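Local coordinates for protein orotidine 5'-phosphate decarboxylase (Pyrococcus horikoshii, PDB 2CZ5) that probably catalyses, as a homodimer, the decarboxylation of orotidine 5'-monophosphate to uridine 5'-monophosphate, the last step of de novo UMP synthesis, at residues L4-Y9 with S26-N31; I102-E107 with N129-F134; E144-I149 with A177-I182. All coordinates share one frame; numbering follows the deposited sequence.

Interaction 1: residues L4-Y9 with S26-N31; sequences LALDVY and SMIKVN
Lys29 and Ala5 pair across two parallel strands, and both side chains rise from the same face of the sheet. Three backbone bonds hold the strands: Leu4 N to Met27 O, Lys29 N to Leu4 O and Leu6 N to Lys29 O. The Lys29 side chain starts at CB, which lies 3.6 Å from Leu4 O. CG stands anti to the backbone N (chi1 -175°), and the chain then bends at its last two torsions. The bends lay CE against the methyl of Ala5, with Ala5 CB 3.8 Å from Lys29 CE. Lys29 NZ is 3.7 Å from Ala5 CB. NZ forms a salt bridge to Asp57 and a hydrogen bond to a bound citrate. It also donates to a water 2.9 Å from Lys29 NZ. That water gives its protons to Lys29 O and Asp7 OD1, so it links the ammonium to the Asp7 carboxylate, just beyond strand 2-5.

Asp7 OD1 also touches Asn31 CB at 3.3 Å, with carboxylate and amide planes 73° apart. A second water links Asp7 OD2 to Asn31 ND2, which also bonds Asp62 of the second subunit. On the face that carries Ile28, Ile28 CG2 lies 4.1 Å from Leu6 CD1, the two side chains side by side. Asp7 and Lys29 are substrate-binding residues. Lys29 lies near the C-terminal end of the second strand and Asp7 just past that of the first, the end where TIM-barrel enzymes carry their active site.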
loop_
_atom_site.group_PDB
_atom_site.type_symbol
_atom_site.label_atom_id
_atom_site.label_comp_id
_atom_site.label_asym_id
_atom_site.label_seq_id
_atom_site.Cartn_x
_atom_site.Cartn_y
_atom_site.Cartn_z
ATOM N N LEU A 4 3.486 19.176 -3.644
ATOM C CA LEU A 4 3.542 18.618 -5.017
ATOM C C LEU A 4 3.480 17.089 -5.033
ATOM O O LEU A 4 4.383 16.415 -4.532
ATOM C CB LEU A 4 4.825 19.075 -5.720
ATOM C CG LEU A 4 5.095 18.491 -7.125
ATOM C CD1 LEU A 4 4.010 18.954 -8.078
ATOM C CD2 LEU A 4 6.471 18.935 -7.633
ATOM N N ALA A 5 2.399 16.538 -5.580
ATOM C CA ALA A 5 2.270 15.088 -5.652
ATOM C C ALA A 5 2.984 14.735 -6.956
ATOM O O ALA A 5 2.393 14.828 -8.027
ATOM C CB ALA A 5 0.807 14.687 -5.714
ATOM N N LEU A 6 4.258 14.359 -6.850
ATOM C CA LEU A 6 5.076 14.035 -8.026
ATOM C C LEU A 6 4.893 12.618 -8.509
ATOM O O LEU A 6 5.803 11.786 -8.389
ATOM C CB LEU A 6 6.554 14.246 -7.720
ATOM C CG LEU A 6 7.285 15.395 -8.407
ATOM C CD1 LEU A 6 8.762 15.214 -8.119
ATOM C CD2 LEU A 6 7.015 15.424 -9.922
ATOM N N ASP A 7 3.738 12.337 -9.077
ATOM C CA ASP A 7 3.475 10.986 -9.507
ATOM C C ASP A 7 3.842 10.699 -10.949
ATOM O O ASP A 7 2.969 10.592 -11.812
ATOM C CB ASP A 7 2.014 10.633 -9.229
ATOM C CG ASP A 7 1.654 10.805 -7.750
ATOM O OD1 ASP A 7 2.502 10.467 -6.885
ATOM O OD2 ASP A 7 0.533 11.265 -7.468
ATOM N N VAL A 8 5.151 10.610 -11.176
ATOM C CA VAL A 8 5.725 10.275 -12.479
ATOM C C VAL A 8 6.713 9.148 -12.176
ATOM O O VAL A 8 7.093 8.948 -11.018
ATOM C CB VAL A 8 6.467 11.479 -13.130
ATOM C CG1 VAL A 8 5.484 12.631 -13.367
ATOM C CG2 VAL A 8 7.629 11.922 -12.264
ATOM N N TYR A 9 7.119 8.405 -13.201
ATOM C CA TYR A 9 8.050 7.289 -13.018
ATOM C C TYR A 9 9.528 7.649 -13.080
ATOM O O TYR A 9 10.338 7.126 -12.316
ATOM C CB TYR A 9 7.846 6.227 -14.103
ATOM C CG TYR A 9 6.502 5.564 -14.137
ATOM C CD1 TYR A 9 5.958 4.981 -12.993
ATOM C CD2 TYR A 9 5.794 5.463 -15.334
ATOM C CE1 TYR A 9 4.742 4.309 -13.042
ATOM C CE2 TYR A 9 4.578 4.793 -15.393
ATOM C CZ TYR A 9 4.058 4.217 -14.241
ATOM O OH TYR A 9 2.862 3.549 -14.307
ATOM N N SER A 26 5.710 23.921 -0.815
ATOM C CA SER A 26 6.222 23.742 0.532
ATOM C C SER A 26 6.864 22.372 0.740
ATOM O O SER A 26 7.872 22.258 1.436
ATOM C CB SER A 26 5.100 23.948 1.549
ATOM O OG SER A 26 4.727 25.311 1.605
ATOM N N MET A 27 6.283 21.335 0.139
ATOM C CA MET A 27 6.822 19.986 0.282
ATOM C C MET A 27 6.600 19.228 -1.006
ATOM O O MET A 27 5.793 19.639 -1.830
ATOM C CB MET A 27 6.098 19.225 1.392
ATOM C CG MET A 27 6.127 19.878 2.773
ATOM S SD MET A 27 5.541 18.682 3.979
ATOM C CE MET A 27 5.340 19.775 5.463
ATOM N N ILE A 28 7.306 18.114 -1.155
ATOM C CA ILE A 28 7.148 17.251 -2.328
ATOM C C ILE A 28 6.661 15.911 -1.784
ATOM O O ILE A 28 7.221 15.394 -0.819
ATOM C CB ILE A 28 8.473 17.027 -3.057
ATOM C CG1 ILE A 28 8.984 18.347 -3.642
ATOM C CG2 ILE A 28 8.276 15.979 -4.164
ATOM C CD1 ILE A 28 10.440 18.283 -4.080
ATOM N N LYS A 29 5.604 15.367 -2.381
ATOM C CA LYS A 29 5.054 14.089 -1.945
ATOM C C LYS A 29 5.389 13.022 -2.986
ATOM O O LYS A 29 5.018 13.144 -4.158
ATOM C CB LYS A 29 3.542 14.206 -1.771
ATOM C CG LYS A 29 2.867 12.964 -1.200
ATOM C CD LYS A 29 1.380 13.228 -0.860
ATOM C CE LYS A 29 0.496 13.436 -2.098
ATOM N NZ LYS A 29 0.393 12.205 -2.955
ATOM N N VAL A 30 6.091 11.987 -2.536
ATOM C CA VAL A 30 6.519 10.885 -3.387
ATOM C C VAL A 30 5.646 9.672 -3.063
ATOM O O VAL A 30 5.399 9.366 -1.886
ATOM C CB VAL A 30 8.024 10.540 -3.125
ATOM C CG1 VAL A 30 8.463 9.374 -4.003
ATOM C CG2 VAL A 30 8.898 11.767 -3.399
ATOM N N ASN A 31 5.177 8.989 -4.103
ATOM C CA ASN A 31 4.326 7.821 -3.920
ATOM C C ASN A 31 5.062 6.635 -4.572
ATOM O O ASN A 31 6.183 6.783 -5.067
ATOM C CB ASN A 31 2.961 8.074 -4.588
ATOM C CG ASN A 31 1.836 7.204 -4.018
ATOM O OD1 ASN A 31 1.997 5.999 -3.829
ATOM N ND2 ASN A 31 0.678 7.816 -3.775
HETATM O O HOH W 1 5.089 9.442 -6.819
HETATM O O HOH W 2 -0.062 10.294 -4.877
HETATM O O HOH W 3 2.677 11.666 -4.680
#

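Interaction 2: residues I102-E107 with N129-F134; sequences IIMVVE and NEIEPF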
loop_
_atom_site.group_PDB
_atom_site.type_symbol
_atom_site.label_atom_id
_atom_site.label_comp_id
_atom_site.label_asym_id
_atom_site.label_seq_id
_atom_site.Cartn_x
_atom_site.Cartn_y
_atom_site.Cartn_z
ATOM N N ILE A 102 4.014 11.087 11.000
ATOM C CA ILE A 102 3.019 10.511 10.112
ATOM C C ILE A 102 1.826 11.410 9.800
ATOM O O ILE A 102 1.524 12.389 10.500
ATOM C CB ILE A 102 2.454 9.217 10.715
ATOM C CG1 ILE A 102 1.986 9.497 12.147
ATOM C CG2 ILE A 102 3.508 8.121 10.724
ATOM C CD1 ILE A 102 0.876 8.569 12.600
ATOM N N ILE A 103 1.147 11.044 8.726
ATOM C CA ILE A 103 -0.052 11.717 8.286
ATOM C C ILE A 103 -1.022 10.557 8.127
ATOM O O ILE A 103 -0.677 9.532 7.544
ATOM C CB ILE A 103 0.163 12.421 6.942
ATOM C CG1 ILE A 103 1.055 13.649 7.146
ATOM C CG2 ILE A 103 -1.175 12.770 6.316
ATOM C CD1 ILE A 103 1.771 14.111 5.887
ATOM N N MET A 104 -2.228 10.720 8.645
ATOM C CA MET A 104 -3.229 9.661 8.590
ATOM C C MET A 104 -4.368 9.887 7.601
ATOM O O MET A 104 -4.906 10.982 7.480
ATOM C CB MET A 104 -3.802 9.447 9.999
ATOM C CG MET A 104 -2.837 8.773 10.962
ATOM S SD MET A 104 -3.448 8.818 12.709
ATOM C CE MET A 104 -4.814 7.731 12.607
ATOM N N VAL A 105 -4.721 8.838 6.864
ATOM C CA VAL A 105 -5.829 8.944 5.932
ATOM C C VAL A 105 -7.129 8.744 6.702
ATOM O O VAL A 105 -7.351 7.681 7.292
ATOM C CB VAL A 105 -5.747 7.866 4.839
ATOM C CG1 VAL A 105 -6.926 8.008 3.895
ATOM C CG2 VAL A 105 -4.430 7.975 4.112
ATOM N N VAL A 106 -7.992 9.753 6.709
ATOM C CA VAL A 106 -9.252 9.608 7.409
ATOM C C VAL A 106 -10.446 9.640 6.477
ATOM O O VAL A 106 -11.532 9.220 6.861
ATOM C CB VAL A 106 -9.427 10.680 8.517
ATOM C CG1 VAL A 106 -8.296 10.569 9.506
ATOM C CG2 VAL A 106 -9.481 12.070 7.910
ATOM N N GLU A 107 -10.230 10.109 5.244
ATOM C CA GLU A 107 -11.293 10.203 4.236
ATOM C C GLU A 107 -10.689 10.289 2.834
ATOM O O GLU A 107 -9.608 10.841 2.653
ATOM C CB GLU A 107 -12.151 11.444 4.491
ATOM C CG GLU A 107 -13.410 11.543 3.635
ATOM C CD GLU A 107 -14.347 12.636 4.114
ATOM O OE1 GLU A 107 -14.462 12.813 5.345
ATOM O OE2 GLU A 107 -14.977 13.311 3.273
ATOM N N ASN A 129 -7.160 11.823 16.658
ATOM C CA ASN A 129 -7.094 12.744 17.791
ATOM C C ASN A 129 -6.319 12.121 18.949
ATOM O O ASN A 129 -5.595 12.806 19.659
ATOM C CB ASN A 129 -8.501 13.135 18.268
ATOM C CG ASN A 129 -9.142 14.216 17.398
ATOM O OD1 ASN A 129 -8.456 14.924 16.668
ATOM N ND2 ASN A 129 -10.462 14.361 17.499
ATOM N N GLU A 130 -6.472 10.816 19.140
ATOM C CA GLU A 130 -5.779 10.129 20.220
ATOM C C GLU A 130 -4.284 9.945 19.918
ATOM O O GLU A 130 -3.414 10.174 20.775
ATOM C CB GLU A 130 -6.485 8.788 20.467
ATOM C CG GLU A 130 -5.938 7.948 21.610
ATOM C CD GLU A 130 -4.837 6.998 21.169
ATOM O OE1 GLU A 130 -5.034 6.293 20.146
ATOM O OE2 GLU A 130 -3.787 6.948 21.856
ATOM N N ILE A 131 -3.983 9.554 18.684
ATOM C CA ILE A 131 -2.607 9.331 18.247
ATOM C C ILE A 131 -1.782 10.602 18.096
ATOM O O ILE A 131 -0.576 10.615 18.378
ATOM C CB ILE A 131 -2.602 8.601 16.869
ATOM C CG1 ILE A 131 -3.288 7.244 17.004
ATOM C CG2 ILE A 131 -1.179 8.476 16.337
ATOM C CD1 ILE A 131 -2.584 6.292 17.910
ATOM N N GLU A 132 -2.448 11.657 17.629
ATOM C CA GLU A 132 -1.856 12.971 17.358
ATOM C C GLU A 132 -0.755 12.955 16.305
ATOM O O GLU A 132 0.403 13.280 16.569
ATOM C CB GLU A 132 -1.354 13.633 18.651
ATOM C CG GLU A 132 -2.464 13.780 19.676
ATOM C CD GLU A 132 -2.075 14.667 20.850
ATOM O OE1 GLU A 132 -1.879 15.880 20.646
ATOM O OE2 GLU A 132 -1.963 14.148 21.973
ATOM N N PRO A 133 -1.104 12.547 15.077
ATOM C CA PRO A 133 -0.100 12.517 14.016
ATOM C C PRO A 133 0.235 13.958 13.629
ATOM O O PRO A 133 -0.368 14.907 14.142
ATOM C CB PRO A 133 -0.832 11.806 12.884
ATOM C CG PRO A 133 -2.238 12.334 13.049
ATOM C CD PRO A 133 -2.435 12.191 14.554
ATOM N N PHE A 134 1.174 14.128 12.708
ATOM C CA PHE A 134 1.509 15.469 12.262
ATOM C C PHE A 134 0.276 16.065 11.572
ATOM O O PHE A 134 -0.035 17.247 11.730
ATOM C CB PHE A 134 2.695 15.429 11.293
ATOM C CG PHE A 134 2.840 16.671 10.477
ATOM C CD1 PHE A 134 2.433 16.692 9.141
ATOM C CD2 PHE A 134 3.358 17.832 11.041
ATOM C CE1 PHE A 134 2.541 17.854 8.378
ATOM C CE2 PHE A 134 3.472 19.009 10.280
ATOM C CZ PHE A 134 3.062 19.015 8.950
HETATM O O HOH W 4 3.488 12.225 13.524
#
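Ile102 holds CG1 between its backbone N and carbonyl carbon (chi1 52°), a crowded position that lays CG1 and CD1 against Pro133. Met104 has CG beside its own N (chi1 -72°) and bends at chi3, which brings the sulfur to the proline ring. The two isoleucine atoms meet one corner of that ring: Pro133 CB is 3.7 Å from Ile102 CD1. Met104 crosses the ring at about a right angle, with Met104 SD 3.7 Å from Pro133 CG. The same sulfur reaches back to the end of the helix, with Met104 SD 4.3 Å from Ile131 CB. Ile102 CD1 also meets the Ile131 CG2 methyl. With Met104 replaced by alanine, the thioether that touches Pro133 and Ile131 is gone, and a gap is likely to open beside them.

One backbone bond joins the segments directly. Phe134 N donates to Ile102 O at 2.8 Å, nearly along the C=O axis, though the angle at the hydrogen is only 132°. Ile102 O is also 3.4 Å from Pro133 CB. A water accepts from Ile102 N and, weakly, from Phe134 N. Beside this bond, Ile103 CG1 meets the edge of the Phe134 ring in its plane, 3.9 Å from Phe134 CD1. The helix leads through Glu132 and Pro133 toward strand 135-137, the partner of strand 101-105 in a right-handed beta-alpha-beta unit of the TIM barrel.

Interaction 3: residues E144-I149 with A177-I182; sequences ERIGYI and AGADYI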
loop_
_atom_site.group_PDB
_atom_site.type_symbol
_atom_site.label_atom_id
_atom_site.label_comp_id
_atom_site.label_asym_id
_atom_site.label_seq_id
_atom_site.Cartn_x
_atom_site.Cartn_y
_atom_site.Cartn_z
ATOM N N GLU A 144 -16.642 21.834 2.334
ATOM C CA GLU A 144 -17.595 21.505 3.384
ATOM C C GLU A 144 -16.968 20.419 4.249
ATOM O O GLU A 144 -17.024 20.470 5.480
ATOM C CB GLU A 144 -18.903 20.990 2.772
ATOM C CG GLU A 144 -20.153 21.200 3.633
ATOM C CD GLU A 144 -20.009 20.686 5.066
ATOM O OE1 GLU A 144 -19.299 21.336 5.870
ATOM O OE2 GLU A 144 -20.608 19.634 5.388
ATOM N N ARG A 145 -16.359 19.440 3.592
ATOM C CA ARG A 145 -15.712 18.339 4.291
ATOM C C ARG A 145 -14.471 18.769 5.062
ATOM O O ARG A 145 -14.192 18.232 6.124
ATOM C CB ARG A 145 -15.343 17.228 3.303
ATOM C CG ARG A 145 -16.545 16.568 2.659
ATOM C CD ARG A 145 -17.512 16.094 3.723
ATOM N NE ARG A 145 -16.922 15.081 4.590
ATOM C CZ ARG A 145 -17.461 14.673 5.733
ATOM N NH1 ARG A 145 -18.602 15.199 6.152
ATOM N NH2 ARG A 145 -16.872 13.730 6.449
ATOM N N ILE A 146 -13.720 19.724 4.530
ATOM C CA ILE A 146 -12.523 20.186 5.222
ATOM C C ILE A 146 -12.948 20.821 6.559
ATOM O O ILE A 146 -12.376 20.517 7.600
ATOM C CB ILE A 146 -11.742 21.227 4.374
ATOM C CG1 ILE A 146 -11.269 20.600 3.054
ATOM C CG2 ILE A 146 -10.530 21.731 5.146
ATOM C CD1 ILE A 146 -10.239 19.497 3.227
ATOM N N GLY A 147 -13.972 21.668 6.519
ATOM C CA GLY A 147 -14.450 22.316 7.739
ATOM C C GLY A 147 -15.095 21.355 8.728
ATOM O O GLY A 147 -15.040 21.555 9.954
ATOM N N TYR A 148 -15.733 20.322 8.193
ATOM C CA TYR A 148 -16.395 19.307 9.001
ATOM C C TYR A 148 -15.324 18.607 9.825
ATOM O O TYR A 148 -15.472 18.388 11.031
ATOM C CB TYR A 148 -17.084 18.289 8.091
ATOM C CG TYR A 148 -17.736 17.148 8.833
ATOM C CD1 TYR A 148 -19.094 17.184 9.157
ATOM C CD2 TYR A 148 -16.988 16.040 9.237
ATOM C CE1 TYR A 148 -19.692 16.139 9.871
ATOM C CE2 TYR A 148 -17.573 14.993 9.949
ATOM C CZ TYR A 148 -18.922 15.049 10.263
ATOM O OH TYR A 148 -19.494 14.025 10.975
ATOM N N ILE A 149 -14.235 18.260 9.151
ATOM C CA ILE A 149 -13.122 17.594 9.802
ATOM C C ILE A 149 -12.364 18.551 10.714
ATOM O O ILE A 149 -11.968 18.183 11.815
ATOM C CB ILE A 149 -12.176 16.993 8.749
ATOM C CG1 ILE A 149 -12.909 15.842 8.045
ATOM C CG2 ILE A 149 -10.853 16.568 9.394
ATOM C CD1 ILE A 149 -12.160 15.192 6.915
ATOM N N ALA A 177 -11.315 27.055 4.605
ATOM C CA ALA A 177 -12.097 26.071 5.345
ATOM C C ALA A 177 -11.267 25.306 6.389
ATOM O O ALA A 177 -11.823 24.551 7.191
ATOM C CB ALA A 177 -12.739 25.088 4.371
ATOM N N GLY A 178 -9.948 25.487 6.375
ATOM C CA GLY A 178 -9.109 24.794 7.340
ATOM C C GLY A 178 -7.999 23.890 6.813
ATOM O O GLY A 178 -7.392 23.147 7.577
ATOM N N ALA A 179 -7.718 23.936 5.516
ATOM C CA ALA A 179 -6.650 23.100 4.985
ATOM C C ALA A 179 -5.309 23.822 5.169
ATOM O O ALA A 179 -5.146 24.962 4.740
ATOM C CB ALA A 179 -6.901 22.802 3.495
ATOM N N ASP A 180 -4.356 23.180 5.826
ATOM C CA ASP A 180 -3.048 23.798 6.000
ATOM C C ASP A 180 -2.240 23.649 4.725
ATOM O O ASP A 180 -1.480 24.545 4.347
ATOM C CB ASP A 180 -2.283 23.154 7.146
ATOM C CG ASP A 180 -2.946 23.386 8.484
ATOM O OD1 ASP A 180 -3.650 22.477 8.973
ATOM O OD2 ASP A 180 -2.767 24.489 9.036
ATOM N N TYR A 181 -2.442 22.523 4.046
ATOM C CA TYR A 181 -1.715 22.238 2.815
ATOM C C TYR A 181 -2.654 21.794 1.710
ATOM O O TYR A 181 -3.651 21.108 1.960
ATOM C CB TYR A 181 -0.694 21.127 3.040
ATOM C CG TYR A 181 0.410 21.476 3.996
ATOM C CD1 TYR A 181 0.266 21.273 5.376
ATOM C CD2 TYR A 181 1.606 22.000 3.528
ATOM C CE1 TYR A 181 1.300 21.588 6.256
ATOM C CE2 TYR A 181 2.643 22.313 4.401
ATOM C CZ TYR A 181 2.483 22.105 5.763
ATOM O OH TYR A 181 3.528 22.412 6.616
ATOM N N ILE A 182 -2.327 22.191 0.485
ATOM C CA ILE A 182 -3.123 21.814 -0.676
ATOM C C ILE A 182 -2.241 20.892 -1.485
ATOM O O ILE A 182 -1.142 21.268 -1.890
ATOM C CB ILE A 182 -3.498 23.042 -1.536
ATOM C CG1 ILE A 182 -4.271 24.053 -0.680
ATOM C CG2 ILE A 182 -4.311 22.607 -2.743
ATOM C CD1 ILE A 182 -5.480 23.467 0.024
#
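The Schellman motif that ends helix 170-176 packs against helix 143-152; these are neighbouring outer helices of the TIM barrel. Ile146 faces the turn and carries most of the contact. With CG1 beside the backbone N (chi1 -62°), CG2 stands anti to that N, and this methyl lies over the backbone that runs from Ala177 to Ala179. Ile146 CG2 is 3.7 Å from Ala177 O. Ile146 CG2 comes 3.6 Å from Ala179 N and also meets Gly178 C. The methyl groups of two alanines close around the same branch. Ala177 CB packs on Ile146 CB at 4.0 Å, and Ala179 CB stands 4.1 Å from Ile146 CG2.

Gly178 ends the helix with positive phi (122°). A side chain on it would press on the carbonyl oxygen of Ala177. From this turn the chain passes through Ala179 and Asp180 into strand 181-184, the eighth strand of the barrel. The contact thus joins the helix after strand 135-137 to the turn before the last strand. Ile146 also rests on Ala161, so it packs against strand 158-161 as well.

At the next residue of the helix, Gly147 supplies a CA-H...O contact to the turn. Gly147 CA is 3.5 Å from Ala177 O, with 127° at the hydrogen. Ala177 O therefore has the Gly147 CA and the Ile146 methyl beside it. No conventional hydrogen bond crosses between the segments 144-149 and 177-182.

Along the chain the three contacts come in series; none nests in or crosses another. Interaction 1 closes the first beta-alpha-beta unit, strand 2-5, helix 11-21 and strand 27-31. Interaction 2 closes a later one, strand 101-105, helix 121-131 and strand 135-137. Interaction 3 joins the helix that follows to the turn before strand 181-184. The barrel closes where that last strand pairs with strand 2-5; the two belong to interactions 3 and 1. Direct touches link all three. Met27 of interaction 1 packs on Phe134 of interaction 2 and Tyr181 of interaction 3. Glu107 of interaction 2 makes a salt bridge to Arg145 of interaction 3.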